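Local coordinates for protein carbohydrate kinase (Agrobacterium tumefaciens, PDB 2NWH) that probably transfers a phosphate group from a nucleotide such as ATP to a sugar or related substrate, as other pfkB-family carbohydrate kinases do, at residues Ala142-Glu146 and Asp147-Ala151; Met112-Tyr115 and Lys116-Thr119; Ala303-Gly306 and Leu307-Gln310; Asn209-Lys213 and Ala214-Gly218. All blocks are in the same frame, centred on the assembly; numbering follows the deposited sequence.

Contact 1: residues Ala142-Glu146 and Asp147-Ala151; sequences ANLPE and DTLTA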
ATOM      1  N   ALA A 142      -5.394   5.765   1.784  1.00 22.99           N
ATOM      2  CA  ALA A 142      -6.034   6.766   2.604  1.00 24.31           C
ATOM      3  C   ALA A 142      -5.248   8.088   2.614  1.00 24.29           C
ATOM      4  O   ALA A 142      -5.514   8.951   3.460  1.00 24.89           O
ATOM      5  CB  ALA A 142      -6.289   6.197   4.047  1.00 24.71           C
ATOM      6  N   ASN A 143      -4.306   8.256   1.667  1.00 22.96           N
ATOM      7  CA  ASN A 143      -3.700   9.576   1.407  1.00 24.60           C
ATOM      8  C   ASN A 143      -4.691  10.541   0.763  1.00 24.12           C
ATOM      9  O   ASN A 143      -4.549  11.778   0.867  1.00 25.19           O
ATOM     10  CB  ASN A 143      -2.468   9.496   0.496  1.00 23.86           C
ATOM     11  CG  ASN A 143      -1.256   8.964   1.193  1.00 28.61           C
ATOM     12  OD1 ASN A 143      -0.652   7.969   0.753  1.00 32.27           O
ATOM     13  ND2 ASN A 143      -0.881   9.607   2.295  1.00 27.17           N
ATOM     14  N   LEU A 144      -5.663   9.988   0.047  1.00 24.44           N
ATOM     15  CA  LEU A 144      -6.690  10.808  -0.608  1.00 23.70           C
ATOM     16  C   LEU A 144      -7.648  11.368   0.453  1.00 23.45           C
ATOM     17  O   LEU A 144      -7.855  10.758   1.499  1.00 23.25           O
ATOM     18  CB  LEU A 144      -7.522   9.962  -1.579  1.00 24.63           C
ATOM     19  CG  LEU A 144      -6.831   9.258  -2.759  1.00 26.82           C
ATOM     20  CD1 LEU A 144      -7.894   8.492  -3.563  1.00 27.16           C
ATOM     21  CD2 LEU A 144      -6.072  10.216  -3.636  1.00 28.73           C
ATOM     22  N   PRO A 145      -8.248  12.527   0.188  1.00 23.32           N
ATOM     23  CA  PRO A 145      -9.216  13.082   1.149  1.00 23.02           C
ATOM     24  C   PRO A 145     -10.385  12.143   1.499  1.00 22.93           C
ATOM     25  O   PRO A 145     -10.791  11.339   0.663  1.00 22.77           O
ATOM     26  CB  PRO A 145      -9.764  14.307   0.402  1.00 23.11           C
ATOM     27  CG  PRO A 145      -8.607  14.744  -0.477  1.00 22.85           C
ATOM     28  CD  PRO A 145      -8.058  13.414  -0.978  1.00 22.19           C
ATOM     29  N   GLU A 146     -10.933  12.282   2.719  1.00 22.86           N
ATOM     30  CA  GLU A 146     -12.081  11.481   3.142  0.60 23.26           C
ATOM     31  C   GLU A 146     -13.233  11.508   2.133  1.00 23.07           C
ATOM     32  O   GLU A 146     -13.694  10.438   1.689  1.00 22.87           O
ATOM     33  CB  GLU A 146     -12.546  11.868   4.569  0.60 23.62           C
ATOM     34  CG  GLU A 146     -13.875  11.233   5.026  0.60 23.84           C
ATOM     35  CD  GLU A 146     -14.058  11.241   6.557  0.60 26.87           C
ATOM     36  OE1 GLU A 146     -13.111  11.619   7.285  0.60 26.37           O
ATOM     37  OE2 GLU A 146     -15.148  10.839   7.036  0.60 25.84           O
ATOM     38  N   ASP A 147     -13.709  12.696   1.752  1.00 23.12           N
ATOM     39  CA  ASP A 147     -14.848  12.744   0.833  1.00 24.03           C
ATOM     40  C   ASP A 147     -14.546  12.156  -0.547  1.00 22.14           C
ATOM     41  O   ASP A 147     -15.435  11.656  -1.236  1.00 21.78           O
ATOM     42  CB  ASP A 147     -15.504  14.139   0.730  1.00 25.95           C
ATOM     43  CG  ASP A 147     -14.496  15.275   0.482  1.00 31.20           C
ATOM     44  OD1 ASP A 147     -14.954  16.423   0.224  1.00 38.81           O
ATOM     45  OD2 ASP A 147     -13.270  15.052   0.548  1.00 36.75           O
ATOM     46  N   THR A 148     -13.271  12.213  -0.939  1.00 22.12           N
ATOM     47  CA  THR A 148     -12.842  11.624  -2.192  1.00 20.42           C
ATOM     48  C   THR A 148     -12.915  10.113  -2.108  1.00 20.75           C
ATOM     49  O   THR A 148     -13.351   9.457  -3.057  1.00 20.20           O
ATOM     50  CB  THR A 148     -11.427  12.128  -2.577  1.00 20.74           C
ATOM     51  OG1 THR A 148     -11.508  13.559  -2.648  1.00 19.24           O
ATOM     52  CG2 THR A 148     -11.038  11.606  -3.976  1.00 17.78           C
ATOM     53  N   LEU A 149     -12.537   9.573  -0.945  1.00 20.58           N
ATOM     54  CA  LEU A 149     -12.598   8.158  -0.733  1.00 20.86           C
ATOM     55  C   LEU A 149     -14.043   7.676  -0.775  1.00 20.39           C
ATOM     56  O   LEU A 149     -14.365   6.710  -1.458  1.00 19.85           O
ATOM     57  CB  LEU A 149     -11.903   7.791   0.566  1.00 20.17           C
ATOM     58  CG  LEU A 149     -10.390   7.931   0.599  1.00 19.98           C
ATOM     59  CD1 LEU A 149      -9.898   7.922   2.034  1.00 23.12           C
ATOM     60  CD2 LEU A 149      -9.756   6.808  -0.222  1.00 20.42           C
ATOM     61  N   THR A 150     -14.954   8.405  -0.140  1.00 22.45           N
ATOM     62  CA  THR A 150     -16.375   8.038  -0.240  1.00 22.60           C
ATOM     63  C   THR A 150     -16.916   8.090  -1.687  1.00 22.79           C
ATOM     64  O   THR A 150     -17.625   7.150  -2.135  1.00 21.83           O
ATOM     65  CB  THR A 150     -17.204   8.929   0.674  1.00 23.20           C
ATOM     66  OG1 THR A 150     -16.574   8.972   1.960  1.00 23.39           O
ATOM     67  CG2 THR A 150     -18.663   8.420   0.801  1.00 25.73           C
ATOM     68  N   ALA A 151     -16.580   9.166  -2.420  1.00 21.27           N
ATOM     69  CA  ALA A 151     -17.025   9.321  -3.800  1.00 20.54           C
ATOM     70  C   ALA A 151     -16.484   8.204  -4.679  1.00 20.06           C
ATOM     71  O   ALA A 151     -17.224   7.692  -5.540  1.00 19.70           O
ATOM     72  CB  ALA A 151     -16.616  10.678  -4.367  1.00 20.85           C
TER
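The pyrrolidine ring of Pro145 carries Thr148 OG1 over one face, displaced toward the CB-CG-CD side; the approach is closest at CB, where OG1 stands 3.6 Å from Pro145 CB. On the same side of the ring, near its CB edge, the Asp147 carboxylate brings OD2 to 3.6 Å from Pro145 CB. Asp147 CG sits between its own backbone N and carbonyl carbon (chi1 50°), which folds the carboxylate back toward the proline. Pro145 is the N-cap residue of helix 146-158, and its O accepts Leu149 N at 3.0 Å, while Glu146 O takes Thr150 N at 3.0 Å, a straighter bond (163° at H). Across the turn Leu149 crosses Leu144, with CD2 4.1 Å from Leu144 CB, and its CD1 lies 3.5 Å from Leu144 O. The loop from strand 137-141 thus enters the helix in a beta-alpha unit of the ribokinase-like fold. Lys175 NZ binds Ala142 O and, weakly, Leu144 O, and Thr148 OG1 binds Phe118 O. Since Pro145 lacks a polar side chain, it cannot cap the first helical N-H groups through one; the Asp147 carboxylate, in the first turn, would probably interact favourably with the helix dipole.

Contact 2: residues Met112-Tyr115 and Lys116-Thr119; sequences MDLY and KLFT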
ATOM      1  N   MET A 112       2.639  16.617   2.531  1.00 18.31           N
ATOM      2  CA  MET A 112       1.687  15.826   1.764  1.00 19.25           C
ATOM      3  C   MET A 112       0.470  16.664   1.272  1.00 20.23           C
ATOM      4  O   MET A 112      -0.537  16.088   0.852  1.00 19.78           O
ATOM      5  CB  MET A 112       1.191  14.649   2.600  1.00 19.22           C
ATOM      6  CG  MET A 112       2.270  13.618   3.040  1.00 21.91           C
ATOM      7  SD  MET A 112       3.060  12.780   1.655  1.00 15.14           S
ATOM      8  CE  MET A 112       4.720  13.090   1.997  1.00 25.96           C
ATOM      9  N   ASP A 113       0.565  18.001   1.343  1.00 20.04           N
ATOM     10  CA  ASP A 113      -0.580  18.852   1.088  1.00 20.35           C
ATOM     11  C   ASP A 113      -1.136  18.713  -0.311  1.00 18.56           C
ATOM     12  O   ASP A 113      -2.328  18.969  -0.510  1.00 17.25           O
ATOM     13  CB  ASP A 113      -0.265  20.336   1.326  1.00 21.17           C
ATOM     14  CG  ASP A 113       0.038  20.661   2.808  1.00 25.88           C
ATOM     15  OD1 ASP A 113      -0.403  19.927   3.747  1.00 27.51           O
ATOM     16  OD2 ASP A 113       0.703  21.683   3.013  1.00 28.85           O
ATOM     17  N   LEU A 114      -0.301  18.359  -1.290  1.00 17.21           N
ATOM     18  CA  LEU A 114      -0.826  18.269  -2.666  1.00 16.89           C
ATOM     19  C   LEU A 114      -2.017  17.324  -2.774  1.00 17.84           C
ATOM     20  O   LEU A 114      -2.898  17.563  -3.602  1.00 15.75           O
ATOM     21  CB  LEU A 114       0.260  17.900  -3.675  1.00 16.91           C
ATOM     22  CG  LEU A 114      -0.125  18.204  -5.137  1.00 16.66           C
ATOM     23  CD1 LEU A 114      -0.236  19.741  -5.428  1.00 20.19           C
ATOM     24  CD2 LEU A 114       0.860  17.582  -6.061  1.00 17.13           C
ATOM     25  N   TYR A 115      -2.059  16.268  -1.939  1.00 17.77           N
ATOM     26  CA  TYR A 115      -3.189  15.286  -2.001  1.00 19.04           C
ATOM     27  C   TYR A 115      -4.553  15.923  -1.738  1.00 19.01           C
ATOM     28  O   TYR A 115      -5.581  15.416  -2.192  1.00 17.64           O
ATOM     29  CB  TYR A 115      -2.966  14.097  -1.027  1.00 18.65           C
ATOM     30  CG  TYR A 115      -1.688  13.317  -1.327  1.00 20.83           C
ATOM     31  CD1 TYR A 115      -1.307  13.089  -2.641  1.00 22.93           C
ATOM     32  CD2 TYR A 115      -0.898  12.801  -0.307  1.00 22.90           C
ATOM     33  CE1 TYR A 115      -0.145  12.380  -2.965  1.00 24.56           C
ATOM     34  CE2 TYR A 115       0.290  12.082  -0.614  1.00 23.46           C
ATOM     35  CZ  TYR A 115       0.644  11.897  -1.962  1.00 22.26           C
ATOM     36  OH  TYR A 115       1.749  11.183  -2.338  1.00 24.88           O
ATOM     37  N   LYS A 116      -4.563  17.024  -0.995  1.00 19.67           N
ATOM     38  CA  LYS A 116      -5.813  17.763  -0.716  1.00 19.81           C
ATOM     39  C   LYS A 116      -6.461  18.304  -1.978  1.00 19.73           C
ATOM     40  O   LYS A 116      -7.650  18.604  -1.950  1.00 19.07           O
ATOM     41  CB  LYS A 116      -5.579  18.940   0.247  1.00 19.61           C
ATOM     42  CG  LYS A 116      -4.869  18.500   1.534  1.00 24.63           C
ATOM     43  CD  LYS A 116      -4.768  19.626   2.529  1.00 30.62           C
ATOM     44  CE  LYS A 116      -4.463  19.049   3.881  1.00 33.86           C
ATOM     45  NZ  LYS A 116      -3.004  18.850   3.991  1.00 40.28           N
ATOM     46  N   LEU A 117      -5.693  18.412  -3.069  1.00 18.79           N
ATOM     47  CA  LEU A 117      -6.251  18.875  -4.356  1.00 19.87           C
ATOM     48  C   LEU A 117      -7.045  17.801  -5.074  1.00 19.72           C
ATOM     49  O   LEU A 117      -7.797  18.104  -6.014  1.00 19.52           O
ATOM     50  CB  LEU A 117      -5.149  19.379  -5.288  1.00 19.94           C
ATOM     51  CG  LEU A 117      -4.372  20.624  -4.820  1.00 20.99           C
ATOM     52  CD1 LEU A 117      -3.421  21.085  -5.931  1.00 22.64           C
ATOM     53  CD2 LEU A 117      -5.241  21.768  -4.354  1.00 23.75           C
ATOM     54  N   PHE A 118      -6.898  16.553  -4.643  1.00 17.83           N
ATOM     55  CA  PHE A 118      -7.645  15.478  -5.279  1.00 18.87           C
ATOM     56  C   PHE A 118      -9.037  15.413  -4.623  1.00 18.90           C
ATOM     57  O   PHE A 118      -9.310  14.586  -3.764  1.00 19.92           O
ATOM     58  CB  PHE A 118      -6.883  14.140  -5.181  1.00 18.80           C
ATOM     59  CG  PHE A 118      -7.254  13.145  -6.272  1.00 19.77           C
ATOM     60  CD1 PHE A 118      -6.404  12.065  -6.556  1.00 19.56           C
ATOM     61  CD2 PHE A 118      -8.404  13.346  -7.072  1.00 19.54           C
ATOM     62  CE1 PHE A 118      -6.738  11.127  -7.548  1.00 20.89           C
ATOM     63  CE2 PHE A 118      -8.747  12.429  -8.072  1.00 20.30           C
ATOM     64  CZ  PHE A 118      -7.915  11.324  -8.309  1.00 17.04           C
ATOM     65  N   THR A 119      -9.901  16.324  -5.035  1.00 18.92           N
ATOM     66  CA  THR A 119     -11.202  16.513  -4.395  1.00 18.71           C
ATOM     67  C   THR A 119     -12.268  15.646  -5.088  1.00 18.85           C
ATOM     68  O   THR A 119     -12.009  15.069  -6.162  1.00 18.56           O
ATOM     69  CB  THR A 119     -11.655  17.953  -4.549  1.00 18.93           C
ATOM     70  OG1 THR A 119     -11.730  18.201  -5.945  1.00 19.83           O
ATOM     71  CG2 THR A 119     -10.641  18.924  -3.845  1.00 20.68           C
TER
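Asp113 and Lys116 run side by side in the same direction, their charged ends meeting in a salt bridge, Lys116 NZ to Asp113 OD1 at 2.8 Å, whose hydrogen-bond geometry is weak. The lysine chain is extended as far as CE and then bends at its last torsion (chi4 84°), turning NZ toward the carboxylate; on the way CG passes 3.3 Å from Asp113 O. On another side of the turn Leu114 and Leu117 lie across one another, and their CD1 atoms touch at 3.5 Å, tighter than ordinary carbon contact. Leu114 CG is anti to its N (chi1 -163°), which carries CD1 round to Leu117. A run of overlapping i to i-3 turns, 3-10-like in its bonding, winds the chain here, after strand 105-111: Lys116 N to Asp113 O, Leu117 N to Leu114 O and Phe118 N to Tyr115 O, all 3.0 Å. In each the donor stands above the carbonyl plane, by 57° at Tyr115 O. Phe118 then centres an inverse gamma turn, with a weak bond from Thr119 N to Leu117 O, and Thr119 is the N-cap of helix 120-123, its OG1 accepting Arg122 N. The Phe118 ring packs edge-to-face with Phe85, and Tyr115 OH is bonded to Ala12 N.

Contact 3: residues Ala303-Gly306 and Leu307-Gln310; sequences AMLG and LVPQ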
ATOM      1  N   ALA A 303       9.015 -19.188  -4.854  1.00 21.64           N
ATOM      2  CA  ALA A 303      10.138 -19.767  -4.125  1.00 21.86           C
ATOM      3  C   ALA A 303      10.013 -19.641  -2.583  1.00 22.23           C
ATOM      4  O   ALA A 303      10.535 -20.501  -1.845  1.00 22.47           O
ATOM      5  CB  ALA A 303      11.475 -19.170  -4.614  1.00 22.12           C
ATOM      6  N   MET A 304       9.361 -18.579  -2.111  1.00 21.43           N
ATOM      7  CA  MET A 304       9.263 -18.338  -0.668  0.50 21.37           C
ATOM      8  C   MET A 304       8.062 -19.072  -0.064  1.00 21.62           C
ATOM      9  O   MET A 304       8.077 -19.410   1.118  1.00 21.01           O
ATOM     10  CB  MET A 304       9.199 -16.830  -0.353  0.50 21.29           C
ATOM     11  CG  MET A 304       9.128 -16.484   1.161  0.50 18.73           C
ATOM     12  SD  MET A 304      10.628 -16.853   2.110  0.50 10.93           S
ATOM     13  CE  MET A 304      11.456 -15.241   1.938  0.50 14.06           C
ATOM     14  N   LEU A 305       7.060 -19.343  -0.890  1.00 21.41           N
ATOM     15  CA  LEU A 305       5.829 -19.940  -0.398  1.00 21.89           C
ATOM     16  C   LEU A 305       5.983 -21.225   0.447  1.00 21.62           C
ATOM     17  O   LEU A 305       5.277 -21.396   1.432  1.00 21.57           O
ATOM     18  CB  LEU A 305       4.841 -20.143  -1.547  1.00 21.51           C
ATOM     19  CG  LEU A 305       3.427 -20.458  -1.078  1.00 22.52           C
ATOM     20  CD1 LEU A 305       2.852 -19.182  -0.365  1.00 22.11           C
ATOM     21  CD2 LEU A 305       2.545 -20.893  -2.290  1.00 22.62           C
ATOM     22  N   GLY A 306       6.896 -22.112   0.065  1.00 22.63           N
ATOM     23  CA  GLY A 306       7.108 -23.366   0.815  1.00 23.69           C
ATOM     24  C   GLY A 306       7.602 -23.132   2.252  1.00 23.98           C
ATOM     25  O   GLY A 306       7.538 -24.016   3.103  1.00 23.35           O
ATOM     26  N   LEU A 307       8.091 -21.927   2.520  1.00 23.42           N
ATOM     27  CA  LEU A 307       8.622 -21.581   3.840  0.60 23.46           C
ATOM     28  C   LEU A 307       7.594 -20.856   4.701  1.00 24.34           C
ATOM     29  O   LEU A 307       7.809 -20.634   5.911  1.00 24.36           O
ATOM     30  CB  LEU A 307       9.879 -20.725   3.678  0.60 22.96           C
ATOM     31  CG  LEU A 307      11.083 -21.316   2.939  0.60 24.00           C
ATOM     32  CD1 LEU A 307      11.587 -22.567   3.614  0.60 21.69           C
ATOM     33  CD2 LEU A 307      10.794 -21.580   1.456  0.60 27.20           C
ATOM     34  N   VAL A 308       6.479 -20.490   4.071  1.00 24.54           N
ATOM     35  CA  VAL A 308       5.388 -19.789   4.745  1.00 26.72           C
ATOM     36  C   VAL A 308       4.561 -20.759   5.577  1.00 27.06           C
ATOM     37  O   VAL A 308       4.164 -21.812   5.088  1.00 26.17           O
ATOM     38  CB  VAL A 308       4.491 -18.998   3.735  1.00 25.82           C
ATOM     39  CG1 VAL A 308       3.284 -18.367   4.424  1.00 27.34           C
ATOM     40  CG2 VAL A 308       5.314 -17.922   3.092  1.00 26.78           C
ATOM     41  N   PRO A 309       4.307 -20.402   6.843  1.00 28.28           N
ATOM     42  CA  PRO A 309       3.448 -21.271   7.653  1.00 30.33           C
ATOM     43  C   PRO A 309       2.111 -21.578   6.980  1.00 31.49           C
ATOM     44  O   PRO A 309       1.630 -20.798   6.158  1.00 30.83           O
ATOM     45  CB  PRO A 309       3.226 -20.452   8.932  1.00 30.97           C
ATOM     46  CG  PRO A 309       4.433 -19.538   9.015  1.00 30.34           C
ATOM     47  CD  PRO A 309       4.818 -19.235   7.591  1.00 28.12           C
ATOM     48  N   GLN A 310       1.508 -22.707   7.337  1.00 33.52           N
ATOM     49  CA  GLN A 310       0.137 -23.004   6.877  1.00 35.16           C
ATOM     50  C   GLN A 310      -0.929 -22.011   7.377  1.00 35.41           C
ATOM     51  O   GLN A 310      -0.746 -21.365   8.420  1.00 35.86           O
ATOM     52  CB  GLN A 310      -0.253 -24.438   7.214  1.00 36.09           C
ATOM     53  CG  GLN A 310       0.152 -25.431   6.131  1.00 39.33           C
ATOM     54  CD  GLN A 310      -0.257 -24.967   4.727  1.00 42.49           C
ATOM     55  OE1 GLN A 310      -1.322 -24.351   4.532  1.00 44.80           O
ATOM     56  NE2 GLN A 310       0.596 -25.260   3.741  1.00 42.63           N
TER
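Leu307 CB lies 3.4 Å beyond the carbonyl oxygen, O, of Met304, where helix 298-305 gives way to a type I beta turn running from Leu305 to Val308. The turn is closed by Val308 N to Leu305 O at 3.0 Å, and a similar bond just before it joins Leu307 N to Met304 O at 2.9 Å. Neither donor lies in its acceptor's carbonyl plane; both stand above it. In Leu307 two torsions together fold the side chain back along the helix end: CG sits beside its own N, anti to the carbonyl carbon (chi1 -61°), and the next rotation (chi2 -60°) carries CD2 to 3.5 Å from Ala303 O. The Met304 sulfur approaches the same leucine loosely, SD being 4.2 Å from Leu307 CB. Both Met304 and Leu307 were modelled in two conformers, so the contacts of their outer atoms hold for one of them and are less certain. Val308, with CG1 anti to its N (chi1 175°), turns CG2 in beside the N, facing back to the helix. Leu305 only grazes this valine, CD1 standing 4.4 Å from Val308 CB. Around the turn Arg276, on helix 271-286, binds Val308 O through NH2 and Pro309 O through NE, while Arg245 NH1 binds Gly306 O; the helix end and the lead into strand 311-313 are thereby joined to their neighbours. The CG2 methyl of Val308 lies 3.7 Å from Met304 O, on the last turn of the helix.

Contact 4: residues Asn209-Lys213 and Ala214-Gly218; sequences NILRK and AGLSG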
ATOM      1  N   ASN A 209     -15.669 -10.204  12.543  1.00 38.09           N
ATOM      2  CA  ASN A 209     -17.025  -9.811  12.987  1.00 38.37           C
ATOM      3  C   ASN A 209     -17.151  -8.350  13.488  1.00 38.30           C
ATOM      4  O   ASN A 209     -18.162  -7.678  13.202  1.00 38.55           O
ATOM      5  CB  ASN A 209     -17.656 -10.827  13.947  1.00 39.02           C
ATOM      6  CG  ASN A 209     -17.289 -10.580  15.408  1.00 41.06           C
ATOM      7  OD1 ASN A 209     -16.201 -10.981  15.868  1.00 41.56           O
ATOM      8  ND2 ASN A 209     -18.220  -9.956  16.161  1.00 41.64           N
ATOM      9  N   ILE A 210     -16.126  -7.856  14.207  1.00 37.70           N
ATOM     10  CA  ILE A 210     -16.066  -6.430  14.577  1.00 36.80           C
ATOM     11  C   ILE A 210     -16.115  -5.582  13.278  1.00 37.17           C
ATOM     12  O   ILE A 210     -16.906  -4.641  13.134  1.00 36.73           O
ATOM     13  CB  ILE A 210     -14.758  -6.103  15.382  1.00 36.69           C
ATOM     14  CG1 ILE A 210     -14.711  -6.892  16.702  1.00 37.62           C
ATOM     15  CG2 ILE A 210     -14.633  -4.602  15.640  1.00 36.70           C
ATOM     16  CD1 ILE A 210     -13.359  -6.888  17.432  1.00 36.71           C
ATOM     17  N   LEU A 211     -15.279  -5.944  12.324  1.00 36.11           N
ATOM     18  CA  LEU A 211     -15.178  -5.168  11.108  1.00 35.99           C
ATOM     19  C   LEU A 211     -16.399  -5.300  10.168  1.00 35.86           C
ATOM     20  O   LEU A 211     -16.761  -4.338   9.492  1.00 36.07           O
ATOM     21  CB  LEU A 211     -13.850  -5.477  10.412  1.00 35.92           C
ATOM     22  CG  LEU A 211     -12.578  -4.767  10.960  1.00 35.36           C
ATOM     23  CD1 LEU A 211     -11.324  -5.563  10.576  1.00 33.14           C
ATOM     24  CD2 LEU A 211     -12.442  -3.330  10.375  1.00 35.99           C
ATOM     25  N   ARG A 212     -17.041  -6.465  10.121  1.00 35.86           N
ATOM     26  CA  ARG A 212     -18.202  -6.660   9.234  1.00 36.16           C
ATOM     27  C   ARG A 212     -19.395  -5.800   9.644  1.00 36.56           C
ATOM     28  O   ARG A 212     -20.113  -5.267   8.791  1.00 36.07           O
ATOM     29  CB  ARG A 212     -18.621  -8.127   9.191  1.00 36.24           C
ATOM     30  CG  ARG A 212     -17.651  -9.066   8.491  1.00 37.67           C
ATOM     31  CD  ARG A 212     -18.021 -10.457   8.946  1.00 40.40           C
ATOM     32  NE  ARG A 212     -17.038 -11.508   8.694  1.00 43.25           N
ATOM     33  CZ  ARG A 212     -17.066 -12.301   7.627  1.00 44.49           C
ATOM     34  NH1 ARG A 212     -18.000 -12.119   6.701  1.00 45.45           N
ATOM     35  NH2 ARG A 212     -16.163 -13.257   7.473  1.00 43.41           N
ATOM     36  N   LYS A 213     -19.610  -5.673  10.953  1.00 37.45           N
ATOM     37  CA  LYS A 213     -20.700  -4.837  11.453  1.00 37.71           C
ATOM     38  C   LYS A 213     -20.345  -3.354  11.219  1.00 37.26           C
ATOM     39  O   LYS A 213     -21.245  -2.519  11.103  1.00 36.66           O
ATOM     40  CB  LYS A 213     -21.059  -5.176  12.910  1.00 38.95           C
ATOM     41  CG  LYS A 213     -20.742  -4.113  13.978  1.00 41.08           C
ATOM     42  CD  LYS A 213     -19.245  -4.042  14.262  1.00 43.98           C
ATOM     43  CE  LYS A 213     -18.808  -2.659  14.696  1.00 43.94           C
ATOM     44  NZ  LYS A 213     -17.326  -2.539  14.643  1.00 43.99           N
ATOM     45  N   ALA A 214     -19.041  -3.040  11.114  1.00 36.39           N
ATOM     46  CA  ALA A 214     -18.636  -1.686  10.688  1.00 36.41           C
ATOM     47  C   ALA A 214     -18.952  -1.504   9.206  1.00 36.29           C
ATOM     48  O   ALA A 214     -18.857  -0.392   8.677  1.00 37.06           O
ATOM     49  CB  ALA A 214     -17.166  -1.400  10.980  1.00 36.39           C
ATOM     50  N   GLY A 215     -19.321  -2.598   8.531  1.00 35.67           N
ATOM     51  CA  GLY A 215     -19.760  -2.516   7.126  1.00 35.07           C
ATOM     52  C   GLY A 215     -18.713  -2.899   6.093  1.00 34.57           C
ATOM     53  O   GLY A 215     -18.965  -2.800   4.887  1.00 34.23           O
ATOM     54  N   LEU A 216     -17.554  -3.345   6.578  1.00 33.67           N
ATOM     55  CA  LEU A 216     -16.446  -3.803   5.717  1.00 33.54           C
ATOM     56  C   LEU A 216     -16.601  -5.289   5.455  1.00 32.66           C
ATOM     57  O   LEU A 216     -16.517  -6.080   6.371  1.00 32.90           O
ATOM     58  CB  LEU A 216     -15.089  -3.533   6.370  1.00 33.07           C
ATOM     59  CG  LEU A 216     -13.876  -3.958   5.520  1.00 34.95           C
ATOM     60  CD1 LEU A 216     -13.736  -3.061   4.303  1.00 33.90           C
ATOM     61  CD2 LEU A 216     -12.594  -3.980   6.348  1.00 35.22           C
ATOM     62  N   SER A 217     -16.842  -5.639   4.199  1.00 32.86           N
ATOM     63  CA  SER A 217     -17.078  -7.015   3.792  1.00 32.93           C
ATOM     64  C   SER A 217     -15.820  -7.877   3.741  1.00 32.59           C
ATOM     65  O   SER A 217     -15.923  -9.092   3.864  1.00 31.79           O
ATOM     66  CB  SER A 217     -17.918  -7.088   2.487  1.00 33.81           C
ATOM     67  OG  SER A 217     -17.320  -6.401   1.394  1.00 35.61           O
ATOM     68  N   GLY A 218     -14.642  -7.265   3.540  1.00 32.20           N
ATOM     69  CA  GLY A 218     -13.389  -7.993   3.650  1.00 31.67           C
ATOM     70  C   GLY A 218     -12.137  -7.182   3.934  1.00 31.10           C
ATOM     71  O   GLY A 218     -12.078  -5.976   3.701  1.00 30.80           O
TER
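Leu211 holds CG beside its backbone N (chi1 -80°), whereas Leu216 has its CG anti to the N (chi1 -179°); with these different settings the two side chains run alongside each other in a common direction, with Leu211 CD2 4.1 Å from Leu216 CD2. They are brought together by a Schellman motif at the end of helix 207-213. Gly215, with a positive phi of 100°, reverses the chain, and two backbone bonds run back into the last turn: Leu216 N to Leu211 O at 3.2 Å and Gly215 N to Arg212 O at 2.8 Å. The first donor is tilted only moderately from its carbonyl plane, while the second stands well above its own. The apolar contact between Leu211 and Leu216 is the hydrophobic pairing that characteristically accompanies this cap. At the turn itself, Ala214 CB lies 3.3 Å from Leu211 O. A further link uses carbon as the donor, Arg212 CA reaching Leu216 O at 3.4 Å, and the aliphatic CG of Arg212 passes 3.8 Å from that same Leu216 O. From here the chain turns into strand 219-223 of the large sheet, and Gly218 already shares backbone bonds with Leu186. Leu211 and Leu216 both pack on Met188 of strand 185-189 and on Phe231 of strand 227-231, so the helix end is seated on the sheet, with Thr197 of helix 190-197 beside Ile210 and Lys213.

Along the chain the order is contact 2, contact 1, contact 4, contact 3, all in series, so none nests within or crosses another. Contact 2 winds the loop between strand 105-111 of the small sheet and helix 120-123; contact 1 starts helix 146-158 after strand 137-141 of the large sheet. These two touch, their centres 10 Å apart, joining the turn that leaves the small sheet to the start of a helix of the alpha/beta body. Contact 4 ends helix 207-213 ahead of strand 219-223, its centre 19 Å from that of contact 1. Contact 3 leads from helix 298-305 toward edge strand 311-313, across the chain's centre from contacts 1 and 2.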